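Long-range contacts in chitinase (Jonesia denitrificans, PDB 5VG0), which probably takes part in chitin breakdown, this chain being its copper-binding lytic polysaccharide monooxygenase domain: residues A[68-73]-A[108-113]; A[117-122]-A[136-141]. One frame throughout, in Å; residues are numbered along the deposited sequence. Where two conformers were deposited one is given.

In the fold
Contacts 1 and 2 belong to two packed sheets of one beta-sandwich. Contact 1 pairs two strands of a three-stranded antiparallel sheet. Contact 2 pairs the two arms of a hairpin in the other sheet. Their centres lie about 11 Å apart, and side chains meet between them: Trp-72 CZ2 is 3.7 Å from Ala-122 CB, and Leu-113 CD1 is 4.2 Å from Ile-120 CD1. Strand 105-110 is followed in the chain by strand 118-126; residues 111-117 carry the chain from one sheet to the other. The copper, held by His-1 and His-78, lies about 10 Å from the side chain of Trp-72. Contact 2 is away from this site.

Contact 1. Residues A[68-73]-A[108-113]; sequences VDLTWK and HTLTDL
Asp-69 and Thr-109 face each other as a non-hydrogen-bonded pair of an antiparallel sheet, in the beta-sandwich of the monooxygenase domain. Asp-69 CA and Thr-109 CA are 4.4 Å apart. Both side chains rise on the same face, next to each other. Thr-109 OG1 donates to Asp-69 OD1 at 2.8 Å, meeting it from above the carboxylate plane, 39° out of it. A valine in place of Thr-109 would lack this hydroxyl, and the Asp-69 carboxylate would probably lose its donor across the strands and be freer to turn.

On either side of this pair, backbone hydrogen bonds join Val-68 with Leu-110 and Leu-70 with His-108. The bond from Leu-70 N to His-108 O is nearly straight, at 171°. The side chains of these four residues point to the other face, toward the sandwich interior.

Leu-70 can be followed outward from its backbone. Leu-70 CB lies 3.7 Å from His-108 O. CG stands opposite the backbone N (chi1 -178°), which sends the branches into the interior. There Leu-70 CD1 meets Leu-110 CD1 at 4.2 Å, the two chains crossing at a slant, and also faces Met-137. The other branch, Leu-70 CD2, lies against the ring of Trp-72, 3.6 Å from Trp-72 NE1. Val-68 packs further along the same face. Val-68 CG1 passes 4.1 Å from Leu-110 CB and touches Leu-113 CD1 at 3.7 Å. Leu-113, beyond the end of strand 105-110, crosses it at about a right angle.

The His-108 ring stacks on Phe-95 and meets Trp-83 edge-to-face. Trp-72 and His-108 approach each other obliquely, with NE1 of Trp-72 4.4 Å from ND1 of His-108. These two nitrogens do not bond each other; each is hydrogen-bonded to the hydroxyl OH of Tyr-85.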
# COMPACT_ATOMS: atom_id res chain seq x y z
N VAL A 68 3.86 -13.46 5.50
CA VAL A 68 4.77 -12.69 4.66
C VAL A 68 5.21 -11.45 5.42
O VAL A 68 4.43 -10.85 6.16
CB VAL A 68 4.07 -12.32 3.33
CG1 VAL A 68 2.88 -11.41 3.55
CG2 VAL A 68 5.06 -11.70 2.35
N ASP A 69 6.46 -11.05 5.20
CA ASP A 69 6.98 -9.80 5.71
C ASP A 69 6.77 -8.74 4.64
O ASP A 69 7.17 -8.91 3.48
CB ASP A 69 8.47 -9.90 6.03
CG ASP A 69 8.75 -10.74 7.26
OD1 ASP A 69 7.82 -11.08 8.00
OD2 ASP A 69 9.94 -11.04 7.48
N LEU A 70 6.17 -7.63 5.03
CA LEU A 70 5.87 -6.51 4.15
C LEU A 70 6.68 -5.31 4.61
O LEU A 70 6.68 -4.98 5.80
CB LEU A 70 4.38 -6.26 4.27
CG LEU A 70 3.81 -5.17 3.41
CD1 LEU A 70 2.37 -5.55 3.09
CD2 LEU A 70 3.86 -3.85 4.14
N THR A 71 7.36 -4.66 3.68
CA THR A 71 8.30 -3.58 3.98
C THR A 71 7.85 -2.27 3.35
O THR A 71 7.52 -2.22 2.16
CB THR A 71 9.71 -3.93 3.53
OG1 THR A 71 10.15 -5.07 4.27
CG2 THR A 71 10.67 -2.77 3.77
N TRP A 72 7.85 -1.23 4.17
CA TRP A 72 7.63 0.15 3.76
C TRP A 72 8.95 0.91 3.67
O TRP A 72 9.87 0.69 4.46
CB TRP A 72 6.80 0.89 4.80
CG TRP A 72 5.36 0.53 4.93
CD1 TRP A 72 4.82 -0.54 5.58
CD2 TRP A 72 4.26 1.27 4.40
NE1 TRP A 72 3.46 -0.50 5.49
CE2 TRP A 72 3.08 0.60 4.77
CE3 TRP A 72 4.16 2.44 3.64
CZ2 TRP A 72 1.81 1.06 4.42
CZ3 TRP A 72 2.90 2.90 3.29
CH2 TRP A 72 1.74 2.21 3.69
N LYS A 73 9.00 1.85 2.73
CA LYS A 73 10.00 2.90 2.69
C LYS A 73 9.28 4.21 2.93
O LYS A 73 8.38 4.56 2.16
CB LYS A 73 10.70 2.93 1.34
CG LYS A 73 11.70 4.05 1.20
CD LYS A 73 12.45 3.96 -0.10
CE LYS A 73 13.54 5.01 -0.20
NZ LYS A 73 14.29 4.89 -1.47
N HIS A 108 6.35 -5.21 8.64
CA HIS A 108 5.27 -5.85 9.36
C HIS A 108 5.08 -7.26 8.82
O HIS A 108 5.18 -7.49 7.63
CB HIS A 108 3.97 -5.10 9.12
CG HIS A 108 3.90 -3.79 9.82
ND1 HIS A 108 3.25 -2.70 9.29
CD2 HIS A 108 4.37 -3.39 11.02
CE1 HIS A 108 3.32 -1.69 10.13
NE2 HIS A 108 4.00 -2.08 11.19
N THR A 109 4.77 -8.18 9.71
CA THR A 109 4.48 -9.55 9.32
C THR A 109 2.98 -9.77 9.29
O THR A 109 2.31 -9.65 10.32
CB THR A 109 5.13 -10.55 10.27
OG1 THR A 109 6.53 -10.30 10.31
CG2 THR A 109 4.88 -11.98 9.82
N LEU A 110 2.45 -10.09 8.12
CA LEU A 110 1.06 -10.47 7.96
C LEU A 110 0.99 -11.99 8.00
O LEU A 110 1.86 -12.68 7.48
CB LEU A 110 0.52 -9.98 6.62
CG LEU A 110 0.53 -8.48 6.40
CD1 LEU A 110 -0.18 -8.14 5.11
CD2 LEU A 110 -0.07 -7.72 7.56
N THR A 111 -0.06 -12.51 8.65
CA THR A 111 -0.25 -13.95 8.76
C THR A 111 -1.67 -14.32 8.34
O THR A 111 -2.55 -13.47 8.26
CB THR A 111 0.02 -14.51 10.18
OG1 THR A 111 -1.05 -14.14 11.06
CG2 THR A 111 1.35 -14.05 10.72
N ASP A 112 -1.88 -15.60 8.08
CA ASP A 112 -3.22 -16.12 7.80
C ASP A 112 -3.84 -15.43 6.59
O ASP A 112 -5.04 -15.17 6.55
CB ASP A 112 -4.14 -16.00 9.03
CG ASP A 112 -5.46 -16.70 8.85
OD1 ASP A 112 -5.54 -17.72 8.15
OD2 ASP A 112 -6.44 -16.22 9.46
N LEU A 113 -3.03 -15.19 5.56
CA LEU A 113 -3.57 -14.69 4.31
C LEU A 113 -4.24 -15.83 3.54
O LEU A 113 -3.69 -16.93 3.47
CB LEU A 113 -2.48 -14.08 3.45
CG LEU A 113 -1.83 -12.83 4.04
CD1 LEU A 113 -0.64 -12.42 3.21
CD2 LEU A 113 -2.80 -11.69 4.14

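Contact 2. Residues A[117-122]-A[136-141]; sequences EHTILA and CMDVVV
Ile-120 and Met-137 form a hydrogen-bonded pair at the tight end of this contact. Each N bonds the other's O, and the bond from Met-137 N to Ile-120 O is 2.8 Å. The same two-bond pattern joins His-118 to Val-139. Side chains of these four residues share one face. Met-137 was modelled in two conformers. In the one described here its chain bends at chi2 (63°) and again at chi3, which turns CE toward strand 118-126. Met-137 CE then touches Ile-120 CG2 and Ala-122 CB, each at 3.9 Å. Ile-120 CD1 reaches the other way, to Val-139 CG2 at 4.1 Å. Strand 68-74 of the facing sheet closes over this end, with Leu-70 against Met-137.

The opposite face is mixed. At its buried end the SG of Cys-136, in a disulfide with Cys-42, lies 3.8 Å from Leu-121 CD1. Next comes a polar pair. Thr-119 OG1 donates to Asp-138 OD1 at 2.9 Å, approaching nearly in line with the C-O bond. OG1 sits beside its own backbone N (chi1 -61°), on the side where it can meet the carboxylate. Asp-138 has a second partner: its OD2 makes a salt bridge to Arg-10, so the carboxylate is gripped at both oxygens.

Packing is looser at the solvent end of this face. Exposed Glu-117 lies alongside Val-140, and in the conformer described Glu-117 CG comes within 4.1 Å of Val-140 CG2. His-118 is a contrast: on the Ile-120 face, its imidazole is held by partners outside both strands, Asp-88 through ND1 and the carbonyl O of Thr-115 through NE2. Strands 118-126 and 131-141 form an antiparallel beta hairpin of the monooxygenase beta-sandwich, with the Ile-120 and Met-137 face turned to the other sheet.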
# COMPACT_ATOMS: atom_id res chain seq x y z
N GLU A 117 -5.55 -15.60 -5.51
CA GLU A 117 -5.29 -14.24 -5.95
C GLU A 117 -6.05 -13.26 -5.08
O GLU A 117 -7.27 -13.38 -4.92
CB GLU A 117 -5.75 -14.07 -7.40
CG GLU A 117 -5.08 -15.01 -8.38
CD GLU A 117 -5.76 -15.01 -9.73
OE1 GLU A 117 -6.15 -13.92 -10.20
OE2 GLU A 117 -5.91 -16.10 -10.32
N HIS A 118 -5.35 -12.27 -4.53
CA HIS A 118 -5.96 -11.27 -3.66
C HIS A 118 -5.26 -9.94 -3.85
O HIS A 118 -4.14 -9.87 -4.36
CB HIS A 118 -5.86 -11.68 -2.19
CG HIS A 118 -6.52 -12.98 -1.94
ND1 HIS A 118 -7.89 -13.08 -1.81
CD2 HIS A 118 -6.04 -14.24 -1.89
CE1 HIS A 118 -8.22 -14.34 -1.67
NE2 HIS A 118 -7.11 -15.07 -1.73
N THR A 119 -5.93 -8.89 -3.42
CA THR A 119 -5.34 -7.57 -3.36
C THR A 119 -5.31 -7.12 -1.91
O THR A 119 -6.35 -7.08 -1.25
CB THR A 119 -6.10 -6.56 -4.22
OG1 THR A 119 -6.05 -7.01 -5.59
CG2 THR A 119 -5.46 -5.18 -4.14
N ILE A 120 -4.12 -6.83 -1.41
CA ILE A 120 -3.95 -6.28 -0.07
C ILE A 120 -3.93 -4.77 -0.19
O ILE A 120 -3.19 -4.22 -1.01
CB ILE A 120 -2.63 -6.77 0.55
CG1 ILE A 120 -2.58 -8.29 0.61
CG2 ILE A 120 -2.43 -6.15 1.93
CD1 ILE A 120 -1.25 -8.84 1.02
N LEU A 121 -4.74 -4.08 0.62
CA LEU A 121 -4.66 -2.63 0.75
C LEU A 121 -4.03 -2.31 2.10
O LEU A 121 -4.52 -2.76 3.14
CB LEU A 121 -6.04 -1.99 0.66
CG LEU A 121 -6.09 -0.49 1.01
CD1 LEU A 121 -5.34 0.34 -0.02
CD2 LEU A 121 -7.51 -0.02 1.18
N ALA A 122 -2.95 -1.56 2.06
CA ALA A 122 -2.31 -1.03 3.25
C ALA A 122 -2.69 0.44 3.36
O ALA A 122 -2.47 1.21 2.43
CB ALA A 122 -0.80 -1.20 3.17
N CYS A 136 -1.93 -0.54 -2.66
CA CYS A 136 -2.42 -1.86 -3.03
C CYS A 136 -1.29 -2.75 -3.51
O CYS A 136 -0.44 -2.32 -4.29
CB CYS A 136 -3.45 -1.74 -4.14
SG CYS A 136 -5.05 -1.29 -3.49
N MET A 137 -1.35 -4.01 -3.11
CA MET A 137 -0.40 -5.04 -3.52
C MET A 137 -1.20 -6.21 -4.09
O MET A 137 -2.04 -6.78 -3.39
CB MET A 137 0.44 -5.55 -2.35
CG MET A 137 1.51 -4.62 -1.81
SD MET A 137 0.99 -3.05 -1.10
CE MET A 137 0.04 -3.64 0.29
N ASP A 138 -0.93 -6.56 -5.32
CA ASP A 138 -1.56 -7.71 -5.97
C ASP A 138 -0.69 -8.93 -5.74
O ASP A 138 0.48 -8.94 -6.13
CB ASP A 138 -1.75 -7.44 -7.46
CG ASP A 138 -2.64 -6.25 -7.69
OD1 ASP A 138 -3.82 -6.32 -7.30
OD2 ASP A 138 -2.15 -5.24 -8.23
N VAL A 139 -1.27 -9.96 -5.12
CA VAL A 139 -0.51 -11.11 -4.68
C VAL A 139 -1.23 -12.39 -5.07
O VAL A 139 -2.44 -12.42 -5.28
CB VAL A 139 -0.24 -11.08 -3.15
CG1 VAL A 139 0.60 -9.87 -2.79
CG2 VAL A 139 -1.55 -11.12 -2.34
N VAL A 140 -0.45 -13.45 -5.17
CA VAL A 140 -0.97 -14.80 -5.29
C VAL A 140 -0.38 -15.58 -4.13
O VAL A 140 0.84 -15.72 -4.03
CB VAL A 140 -0.63 -15.47 -6.63
CG1 VAL A 140 -1.25 -16.86 -6.68
CG2 VAL A 140 -1.09 -14.62 -7.79
N VAL A 141 -1.24 -16.06 -3.24
CA VAL A 141 -0.82 -16.73 -2.02
C VAL A 141 -0.91 -18.23 -2.23
O VAL A 141 -1.93 -18.74 -2.70
CB VAL A 141 -1.73 -16.29 -0.86
CG1 VAL A 141 -1.39 -17.07 0.42
CG2 VAL A 141 -1.66 -14.77 -0.63